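Local coordinates for protein peptidoglycan DD-endopeptidase ShyB (Vibrio cholerae, PDB 2GU1) that is a zinc-dependent DD-endopeptidase that cuts the peptide cross-links between peptidoglycan strands, probably making room for new glycans as the cell wall expands, at residues T248-V253 / L291-Q296; R99-S104 / V152-L157; A126-V131 / S165-I170. All blocks are in the same frame, centred on the assembly; numbering follows the deposited sequence.

Contact 1 (T248-V253 / L291-Q296); sequences TGDGKV and LVKRGQ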
loop_
_atom_site.group_PDB
_atom_site.type_symbol
_atom_site.label_atom_id
_atom_site.label_comp_id
_atom_site.label_asym_id
_atom_site.label_seq_id
_atom_site.Cartn_x
_atom_site.Cartn_y
_atom_site.Cartn_z
ATOM N N THR A 248 -1.534 14.300 0.182
ATOM C CA THR A 248 -0.324 14.893 -0.365
ATOM C C THR A 248 -0.219 14.646 -1.869
ATOM O O THR A 248 0.764 15.032 -2.505
ATOM C CB THR A 248 0.917 14.329 0.337
ATOM O OG1 THR A 248 0.825 12.898 0.394
ATOM C CG2 THR A 248 1.014 14.885 1.758
ATOM N N GLY A 249 -1.231 14.002 -2.440
ATOM C CA GLY A 249 -1.193 13.745 -3.871
ATOM C C GLY A 249 -2.499 13.272 -4.480
ATOM O O GLY A 249 -3.426 12.874 -3.769
ATOM N N ASP A 250 -2.580 13.325 -5.809
ATOM C CA ASP A 250 -3.771 12.860 -6.499
ATOM C C ASP A 250 -3.824 11.359 -6.254
ATOM O O ASP A 250 -2.782 10.711 -6.134
ATOM C CB ASP A 250 -3.677 13.127 -8.009
ATOM C CG ASP A 250 -3.470 14.597 -8.334
ATOM O OD1 ASP A 250 -4.101 15.455 -7.683
ATOM O OD2 ASP A 250 -2.683 14.896 -9.254
ATOM N N GLY A 251 -5.024 10.800 -6.175
ATOM C CA GLY A 251 -5.121 9.374 -5.947
ATOM C C GLY A 251 -6.517 8.884 -5.647
ATOM O O GLY A 251 -7.505 9.599 -5.827
ATOM N N LYS A 252 -6.600 7.646 -5.185
ATOM C CA LYS A 252 -7.880 7.054 -4.862
ATOM C C LYS A 252 -7.855 6.417 -3.487
ATOM O O LYS A 252 -6.901 5.724 -3.119
ATOM C CB LYS A 252 -8.250 6.006 -5.911
ATOM C CG LYS A 252 -9.565 5.298 -5.644
ATOM C CD LYS A 252 -9.966 4.428 -6.826
ATOM C CE LYS A 252 -8.969 3.312 -7.070
ATOM N NZ LYS A 252 -8.898 2.397 -5.901
ATOM N N VAL A 253 -8.912 6.668 -2.726
ATOM C CA VAL A 253 -9.041 6.116 -1.394
ATOM C C VAL A 253 -9.229 4.613 -1.550
ATOM O O VAL A 253 -10.199 4.167 -2.161
ATOM C CB VAL A 253 -10.267 6.711 -0.675
ATOM C CG1 VAL A 253 -10.374 6.140 0.723
ATOM C CG2 VAL A 253 -10.156 8.225 -0.637
ATOM N N LEU A 291 -11.996 9.329 -5.592
ATOM C CA LEU A 291 -10.753 9.879 -6.111
ATOM C C LEU A 291 -10.546 11.240 -5.473
ATOM O O LEU A 291 -11.491 12.016 -5.326
ATOM C CB LEU A 291 -10.812 10.025 -7.632
ATOM C CG LEU A 291 -10.193 8.901 -8.467
ATOM C CD1 LEU A 291 -10.805 7.567 -8.087
ATOM C CD2 LEU A 291 -10.408 9.197 -9.948
ATOM N N VAL A 292 -9.307 11.530 -5.095
ATOM C CA VAL A 292 -8.992 12.798 -4.466
ATOM C C VAL A 292 -7.896 13.528 -5.218
ATOM O O VAL A 292 -7.160 12.929 -5.999
ATOM C CB VAL A 292 -8.561 12.590 -2.998
ATOM C CG1 VAL A 292 -9.719 11.999 -2.204
ATOM C CG2 VAL A 292 -7.349 11.667 -2.931
ATOM N N LYS A 293 -7.803 14.832 -4.988
ATOM C CA LYS A 293 -6.799 15.654 -5.637
ATOM C C LYS A 293 -5.726 16.018 -4.625
ATOM O O LYS A 293 -5.937 15.909 -3.417
ATOM C CB LYS A 293 -7.434 16.940 -6.174
ATOM C CG LYS A 293 -8.653 16.725 -7.065
ATOM C CD LYS A 293 -8.284 16.105 -8.403
ATOM C CE LYS A 293 -7.350 17.014 -9.188
ATOM N NZ LYS A 293 -7.935 18.371 -9.395
ATOM N N ARG A 294 -4.579 16.455 -5.124
ATOM C CA ARG A 294 -3.484 16.865 -4.263
ATOM C C ARG A 294 -3.925 18.076 -3.437
ATOM O O ARG A 294 -4.356 19.080 -3.992
ATOM C CB ARG A 294 -2.274 17.240 -5.121
ATOM C CG ARG A 294 -1.072 17.744 -4.341
ATOM C CD ARG A 294 0.073 18.066 -5.290
ATOM N NE ARG A 294 -0.275 19.141 -6.219
ATOM C CZ ARG A 294 0.455 19.483 -7.276
ATOM N NH1 ARG A 294 1.577 18.829 -7.552
ATOM N NH2 ARG A 294 0.071 20.495 -8.049
ATOM N N GLY A 295 -3.818 17.980 -2.115
ATOM C CA GLY A 295 -4.201 19.095 -1.264
ATOM C C GLY A 295 -5.647 19.086 -0.811
ATOM O O GLY A 295 -6.067 19.935 -0.014
ATOM N N GLN A 296 -6.420 18.130 -1.310
ATOM C CA GLN A 296 -7.825 18.021 -0.941
ATOM C C GLN A 296 -7.981 17.576 0.512
ATOM O O GLN A 296 -7.221 16.732 1.001
ATOM C CB GLN A 296 -8.526 17.015 -1.854
ATOM C CG GLN A 296 -10.033 16.994 -1.720
ATOM C CD GLN A 296 -10.676 15.943 -2.603
ATOM O OE1 GLN A 296 -10.176 15.638 -3.687
ATOM N NE2 GLN A 296 -11.799 15.394 -2.151
#
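D250 and R294 meet where the short antiparallel pairing of 248-253 with 291-296 runs out into a turn. D250 OD1 accepts the backbone N of R294 at 2.8 Å, a somewhat bent bond (143° at the hydrogen) that reaches the oxygen from its anti side, out of the carboxylate plane. The same oxygen forms a salt bridge with R199, so an acidic residue suits this place twice over, holding a main-chain N-H and probably helping to balance the charge of R199.

The stem of R294 runs past D250 and G249 toward T248 O before its tip turns away from 248-253. R294 CB rests against D250 OD1 at 3.6 Å. With CG anti to the backbone N (chi1 178°), the chain sets off past G249, and R294 CG comes 3.8 Å from T248 O. CD still runs alongside that carbonyl; beyond it the chain bends at chi3, and NH1 ends in a hydrogen bond to the carbonyl of A200. G295 follows with a positive phi, the usual setting for the third residue of a type II turn, here K293 to Q296. Q296 OE1 folds back to accept K293 N at 2.8 Å.

Further along, G251 and V292 form the hydrogen-bonded pair: V292 N to G251 O at 2.7 Å and G251 N to V292 O at 3.0 Å. V292 CG2 rests against the G251 carbonyl (3.6 Å to G251 O), on the face where G251 has no side chain, while V292 CG1 touches V253 CG2. On the face bearing K252 and L291, the lysine's aliphatic stem is pressed tightly against the leucine, K252 CD to L291 CD1 at 3.5 Å.

Strand 251-259 lies between strand 291-292 on one edge and strand 265-269 on the other, with V292 and V253 packing on I268 and L266 of the latter in the M23 peptidase sheet.

Contact 2 (R99-S104 / V152-L157); sequences REILFS and VKQQYL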
loop_
_atom_site.group_PDB
_atom_site.type_symbol
_atom_site.label_atom_id
_atom_site.label_comp_id
_atom_site.label_asym_id
_atom_site.label_seq_id
_atom_site.Cartn_x
_atom_site.Cartn_y
_atom_site.Cartn_z
ATOM N N ARG A 99 11.167 -11.560 -14.498
ATOM C CA ARG A 99 11.200 -11.818 -15.931
ATOM C C ARG A 99 10.408 -10.744 -16.655
ATOM O O ARG A 99 9.433 -10.199 -16.122
ATOM C CB ARG A 99 10.611 -13.191 -16.251
ATOM C CG ARG A 99 9.161 -13.360 -15.833
ATOM C CD ARG A 99 8.568 -14.649 -16.403
ATOM N NE ARG A 99 9.317 -15.841 -16.008
ATOM C CZ ARG A 99 8.997 -17.082 -16.376
ATOM N NH1 ARG A 99 7.938 -17.298 -17.147
ATOM N NH2 ARG A 99 9.737 -18.109 -15.973
ATOM N N GLU A 100 10.830 -10.428 -17.869
ATOM C CA GLU A 100 10.132 -9.414 -18.633
ATOM C C GLU A 100 9.133 -10.050 -19.570
ATOM O O GLU A 100 9.403 -11.087 -20.182
ATOM C CB GLU A 100 11.126 -8.566 -19.415
ATOM C CG GLU A 100 12.016 -7.735 -18.515
ATOM C CD GLU A 100 12.819 -6.712 -19.284
ATOM O OE1 GLU A 100 13.514 -5.899 -18.634
ATOM O OE2 GLU A 100 12.755 -6.723 -20.536
ATOM N N ILE A 101 7.966 -9.428 -19.673
ATOM C CA ILE A 101 6.931 -9.934 -20.548
ATOM C C ILE A 101 6.330 -8.757 -21.316
ATOM O O ILE A 101 6.056 -7.682 -20.762
ATOM C CB ILE A 101 5.856 -10.710 -19.736
ATOM C CG1 ILE A 101 4.898 -11.439 -20.683
ATOM C CG2 ILE A 101 5.130 -9.777 -18.802
ATOM C CD1 ILE A 101 3.938 -10.547 -21.428
ATOM N N LEU A 102 6.144 -8.967 -22.609
ATOM C CA LEU A 102 5.614 -7.932 -23.472
ATOM C C LEU A 102 4.167 -8.229 -23.868
ATOM O O LEU A 102 3.880 -9.254 -24.482
ATOM C CB LEU A 102 6.499 -7.840 -24.714
ATOM C CG LEU A 102 6.561 -6.546 -25.515
ATOM C CD1 LEU A 102 7.043 -5.402 -24.622
ATOM C CD2 LEU A 102 7.507 -6.746 -26.697
ATOM N N PHE A 103 3.255 -7.342 -23.493
ATOM C CA PHE A 103 1.857 -7.525 -23.851
ATOM C C PHE A 103 1.572 -6.594 -25.020
ATOM O O PHE A 103 1.489 -5.376 -24.854
ATOM C CB PHE A 103 0.932 -7.192 -22.677
ATOM C CG PHE A 103 1.013 -8.171 -21.535
ATOM C CD1 PHE A 103 1.835 -7.924 -20.444
ATOM C CD2 PHE A 103 0.255 -9.335 -21.552
ATOM C CE1 PHE A 103 1.898 -8.825 -19.374
ATOM C CE2 PHE A 103 0.308 -10.241 -20.493
ATOM C CZ PHE A 103 1.134 -9.986 -19.399
ATOM N N SER A 104 1.438 -7.176 -26.206
ATOM C CA SER A 104 1.182 -6.397 -27.410
ATOM C C SER A 104 -0.126 -6.792 -28.080
ATOM O O SER A 104 -0.509 -7.965 -28.082
ATOM C CB SER A 104 2.339 -6.582 -28.393
ATOM O OG SER A 104 3.586 -6.371 -27.749
ATOM N N VAL A 152 6.147 -5.438 -19.012
ATOM C CA VAL A 152 5.898 -5.720 -17.608
ATOM C C VAL A 152 6.997 -6.618 -17.025
ATOM O O VAL A 152 7.575 -7.453 -17.721
ATOM C CB VAL A 152 4.530 -6.438 -17.423
ATOM C CG1 VAL A 152 4.290 -6.788 -15.956
ATOM C CG2 VAL A 152 3.410 -5.554 -17.952
ATOM N N LYS A 153 7.290 -6.412 -15.750
ATOM C CA LYS A 153 8.268 -7.218 -15.042
ATOM C C LYS A 153 7.444 -8.088 -14.112
ATOM O O LYS A 153 6.603 -7.582 -13.371
ATOM C CB LYS A 153 9.214 -6.342 -14.217
ATOM C CG LYS A 153 10.345 -5.729 -15.014
ATOM C CD LYS A 153 11.369 -5.071 -14.095
ATOM C CE LYS A 153 12.640 -4.720 -14.858
ATOM N NZ LYS A 153 13.283 -5.939 -15.431
ATOM N N GLN A 154 7.668 -9.396 -14.172
ATOM C CA GLN A 154 6.942 -10.335 -13.320
ATOM C C GLN A 154 7.916 -11.061 -12.410
ATOM O O GLN A 154 8.924 -11.585 -12.871
ATOM C CB GLN A 154 6.191 -11.362 -14.168
ATOM C CG GLN A 154 4.909 -10.849 -14.796
ATOM C CD GLN A 154 4.253 -11.900 -15.675
ATOM O OE1 GLN A 154 3.063 -11.822 -15.976
ATOM N NE2 GLN A 154 5.036 -12.884 -16.100
ATOM N N GLN A 155 7.613 -11.095 -11.118
ATOM C CA GLN A 155 8.489 -11.769 -10.177
ATOM C C GLN A 155 8.104 -13.234 -10.059
ATOM O O GLN A 155 6.922 -13.583 -9.971
ATOM C CB GLN A 155 8.420 -11.093 -8.806
ATOM C CG GLN A 155 9.303 -11.724 -7.740
ATOM C CD GLN A 155 9.204 -10.987 -6.415
ATOM O OE1 GLN A 155 8.120 -10.573 -6.009
ATOM N NE2 GLN A 155 10.337 -10.830 -5.729
ATOM N N TYR A 156 9.119 -14.087 -10.089
ATOM C CA TYR A 156 8.936 -15.525 -9.965
ATOM C C TYR A 156 9.811 -16.040 -8.832
ATOM O O TYR A 156 10.733 -15.365 -8.389
ATOM C CB TYR A 156 9.343 -16.240 -11.259
ATOM C CG TYR A 156 8.212 -16.433 -12.240
ATOM C CD1 TYR A 156 7.572 -15.338 -12.823
ATOM C CD2 TYR A 156 7.764 -17.711 -12.570
ATOM C CE1 TYR A 156 6.509 -15.511 -13.709
ATOM C CE2 TYR A 156 6.701 -17.898 -13.458
ATOM C CZ TYR A 156 6.081 -16.794 -14.023
ATOM O OH TYR A 156 5.040 -16.971 -14.904
ATOM N N LEU A 157 9.482 -17.229 -8.353
ATOM C CA LEU A 157 10.256 -17.896 -7.323
ATOM C C LEU A 157 10.454 -19.254 -7.961
ATOM O O LEU A 157 9.517 -20.043 -8.051
ATOM C CB LEU A 157 9.468 -18.047 -6.027
ATOM C CG LEU A 157 10.292 -18.733 -4.928
ATOM C CD1 LEU A 157 11.578 -17.949 -4.681
ATOM C CD2 LEU A 157 9.469 -18.832 -3.653
HETATM O O HOH W 1 5.350 -15.305 -17.437
#
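R99 lays its guanidinium flat on the ring of Y156, the two planes only 9° apart and R99 CZ 3.8 Å from the centroid of the Y156 ring. This is a parallel stack and a cation-pi contact in one, with NE over the middle of the ring and the aliphatic R99 CD 3.5 Å from Y156 CE1. Arginine suits the place because it offers a flat cation and a greasy stem together. Its CG sits between the backbone N and the carbonyl carbon (chi1 61°), and the bend at chi3 then carries the group across the ring.

A water braces the stack from the side: it accepts R99 NH1 and, at 2.8 Å, Q154 NE2, and is also bonded to Y156 OH. Q154 in turn backs onto I101, whose CG2 meets Q154 CD at 3.9 Å and V152 CB at 3.7 Å. F103 extends this apolar row, with V152 CG2 at its ring edge and I101 CD1 over its face.

On the reverse face E100 and K153 run side by side, and K153 NZ forms a salt bridge with E100 OE1 at 3.2 Å, using the oxygen's anti lone pair.

The backbone register positions these neighbours: it sets R99 opposite Q154 and I101 opposite V152, and leaves Y156 diagonal to R99 on the same face. Both are hydrogen-bonded pairs, with four nearly straight N-H...O bonds of 2.8 Å such as Q154 N to R99 O. E100 with K153 is the non-hydrogen-bonded pair between them. This alternation is that of a twisted antiparallel sheet, in which 97-106 is the outermost of five strands in the domain related to the second domain of Csd3.

Contact 3 (A126-V131 / S165-I170); sequences ANITQV and SEIKAI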
loop_
_atom_site.group_PDB
_atom_site.type_symbol
_atom_site.label_atom_id
_atom_site.label_comp_id
_atom_site.label_asym_id
_atom_site.label_seq_id
_atom_site.Cartn_x
_atom_site.Cartn_y
_atom_site.Cartn_z
ATOM N N ALA A 126 -6.313 -0.189 -15.975
ATOM C CA ALA A 126 -6.637 1.044 -15.268
ATOM C C ALA A 126 -5.366 1.878 -15.087
ATOM O O ALA A 126 -5.361 3.081 -15.344
ATOM C CB ALA A 126 -7.248 0.725 -13.919
ATOM N N ASN A 127 -4.289 1.234 -14.649
ATOM C CA ASN A 127 -3.017 1.929 -14.445
ATOM C C ASN A 127 -2.580 2.572 -15.759
ATOM O O ASN A 127 -2.172 3.734 -15.793
ATOM C CB ASN A 127 -1.945 0.943 -13.946
ATOM C CG ASN A 127 -0.619 1.624 -13.618
ATOM O OD1 ASN A 127 -0.565 2.840 -13.402
ATOM N ND2 ASN A 127 0.455 0.840 -13.562
ATOM N N ILE A 128 -2.686 1.816 -16.845
ATOM C CA ILE A 128 -2.304 2.319 -18.161
ATOM C C ILE A 128 -3.140 3.524 -18.596
ATOM O O ILE A 128 -2.590 4.555 -18.997
ATOM C CB ILE A 128 -2.416 1.207 -19.232
ATOM C CG1 ILE A 128 -1.369 0.121 -18.960
ATOM C CG2 ILE A 128 -2.216 1.796 -20.625
ATOM C CD1 ILE A 128 -1.478 -1.102 -19.858
ATOM N N THR A 129 -4.463 3.404 -18.521
ATOM C CA THR A 129 -5.320 4.513 -18.929
ATOM C C THR A 129 -5.093 5.733 -18.040
ATOM O O THR A 129 -5.174 6.869 -18.506
ATOM C CB THR A 129 -6.822 4.114 -18.917
ATOM O OG1 THR A 129 -7.177 3.578 -17.640
ATOM C CG2 THR A 129 -7.100 3.075 -19.992
ATOM N N GLN A 130 -4.789 5.491 -16.768
ATOM C CA GLN A 130 -4.526 6.569 -15.814
ATOM C C GLN A 130 -3.272 7.336 -16.222
ATOM O O GLN A 130 -3.297 8.553 -16.368
ATOM C CB GLN A 130 -4.335 5.993 -14.408
ATOM C CG GLN A 130 -3.824 6.995 -13.382
ATOM C CD GLN A 130 -3.190 6.317 -12.169
ATOM O OE1 GLN A 130 -2.222 5.555 -12.298
ATOM N NE2 GLN A 130 -3.730 6.594 -10.984
ATOM N N VAL A 131 -2.174 6.610 -16.411
ATOM C CA VAL A 131 -0.903 7.208 -16.800
ATOM C C VAL A 131 -0.968 7.977 -18.118
ATOM O O VAL A 131 -0.446 9.086 -18.221
ATOM C CB VAL A 131 0.204 6.126 -16.926
ATOM C CG1 VAL A 131 1.440 6.702 -17.609
ATOM C CG2 VAL A 131 0.558 5.588 -15.546
ATOM N N SER A 165 4.009 -7.999 -9.870
ATOM C CA SER A 165 4.381 -7.502 -11.193
ATOM C C SER A 165 4.378 -5.981 -11.210
ATOM O O SER A 165 3.790 -5.348 -10.334
ATOM C CB SER A 165 3.390 -7.990 -12.249
ATOM O OG SER A 165 2.141 -7.348 -12.060
ATOM N N GLU A 166 5.020 -5.410 -12.226
ATOM C CA GLU A 166 5.087 -3.956 -12.365
ATOM C C GLU A 166 5.275 -3.568 -13.826
ATOM O O GLU A 166 6.112 -4.140 -14.533
ATOM C CB GLU A 166 6.245 -3.387 -11.527
ATOM C CG GLU A 166 6.235 -1.861 -11.439
ATOM C CD GLU A 166 7.277 -1.319 -10.479
ATOM O OE1 GLU A 166 8.450 -1.167 -10.887
ATOM O OE2 GLU A 166 6.918 -1.055 -9.311
ATOM N N ILE A 167 4.469 -2.618 -14.285
ATOM C CA ILE A 167 4.564 -2.135 -15.658
ATOM C C ILE A 167 5.754 -1.186 -15.705
ATOM O O ILE A 167 5.853 -0.268 -14.883
ATOM C CB ILE A 167 3.293 -1.358 -16.063
ATOM C CG1 ILE A 167 2.059 -2.239 -15.842
ATOM C CG2 ILE A 167 3.418 -0.868 -17.494
ATOM C CD1 ILE A 167 0.748 -1.612 -16.338
ATOM N N LYS A 168 6.646 -1.395 -16.670
ATOM C CA LYS A 168 7.836 -0.565 -16.789
ATOM C C LYS A 168 7.799 0.396 -17.969
ATOM O O LYS A 168 8.403 1.468 -17.921
ATOM C CB LYS A 168 9.091 -1.451 -16.894
ATOM C CG LYS A 168 9.214 -2.481 -15.767
ATOM C CD LYS A 168 8.791 -1.897 -14.407
ATOM C CE LYS A 168 9.969 -1.689 -13.451
ATOM N NZ LYS A 168 11.005 -0.750 -13.968
ATOM N N ALA A 169 7.091 0.015 -19.023
ATOM C CA ALA A 169 7.003 0.853 -20.205
ATOM C C ALA A 169 5.662 0.681 -20.912
ATOM O O ALA A 169 5.073 -0.401 -20.911
ATOM C CB ALA A 169 8.148 0.524 -21.165
ATOM N N ILE A 170 5.207 1.764 -21.528
ATOM C CA ILE A 170 3.935 1.788 -22.233
ATOM C C ILE A 170 4.166 2.519 -23.550
ATOM O O ILE A 170 4.675 3.638 -23.554
ATOM C CB ILE A 170 2.875 2.566 -21.411
ATOM C CG1 ILE A 170 2.635 1.863 -20.070
ATOM C CG2 ILE A 170 1.584 2.704 -22.199
ATOM C CD1 ILE A 170 1.714 2.620 -19.132
#
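V131 N donates to N127 O at 2.9 Å, an ordinary helical bond that sets these two residues one turn apart, both with their side chains started toward strand 165-170. The motif is a helix laid on one face of a five-stranded antiparallel sheet: the axes of 126-131 and 165-170 cross at -50°, 10.4 Å apart at closest approach.

Three branched apolar side chains do most of the joining. I128 lies between two isoleucines of the strand, I128 CG1 being 3.8 Å from I167 CD1 and 4.0 Å from I170 CD1. It meets I167 at about a right angle and I170 more obliquely. In both strand residues CG1 stands anti to the carbonyl carbon (chi1 -55° and -62°), and the extended tail beyond carries CD1 up to the helix. The end of the N127 side chain meets the tip of I167 from the opposite direction.

Residues three apart in a regular strand would face opposite ways. Here a classic beta bulge, K168 and A169 both facing L151, turns I167 and I170 to the same side, and both also pack on I150. Beyond them V131 completes the row: V131 CG1 lies 4.4 Å from I170 CD1, a looser apolar contact.

Following the chain from the N terminus, the first of these segments to appear is on strand 97-106, after the N-terminal sheet; the two helices 111-117 and 122-132 follow before strand 147-157 returns to pair with it, closing contact 2 over 47 residues. Contact 3 opens inside that loop, at helix 122-132, and closes beyond it on strand 160-173, so the two cross. They also touch: K153 N and E166 O, 2.8 Å apart, probably share a hydrogen bond between neighbouring strands. Together they tie edge strand, helix and sheet centre of one domain. Contact 1 comes later, in series, closing a strand-rich loop within the peptidase domain; its centre lies about 19 Å from that of contact 3.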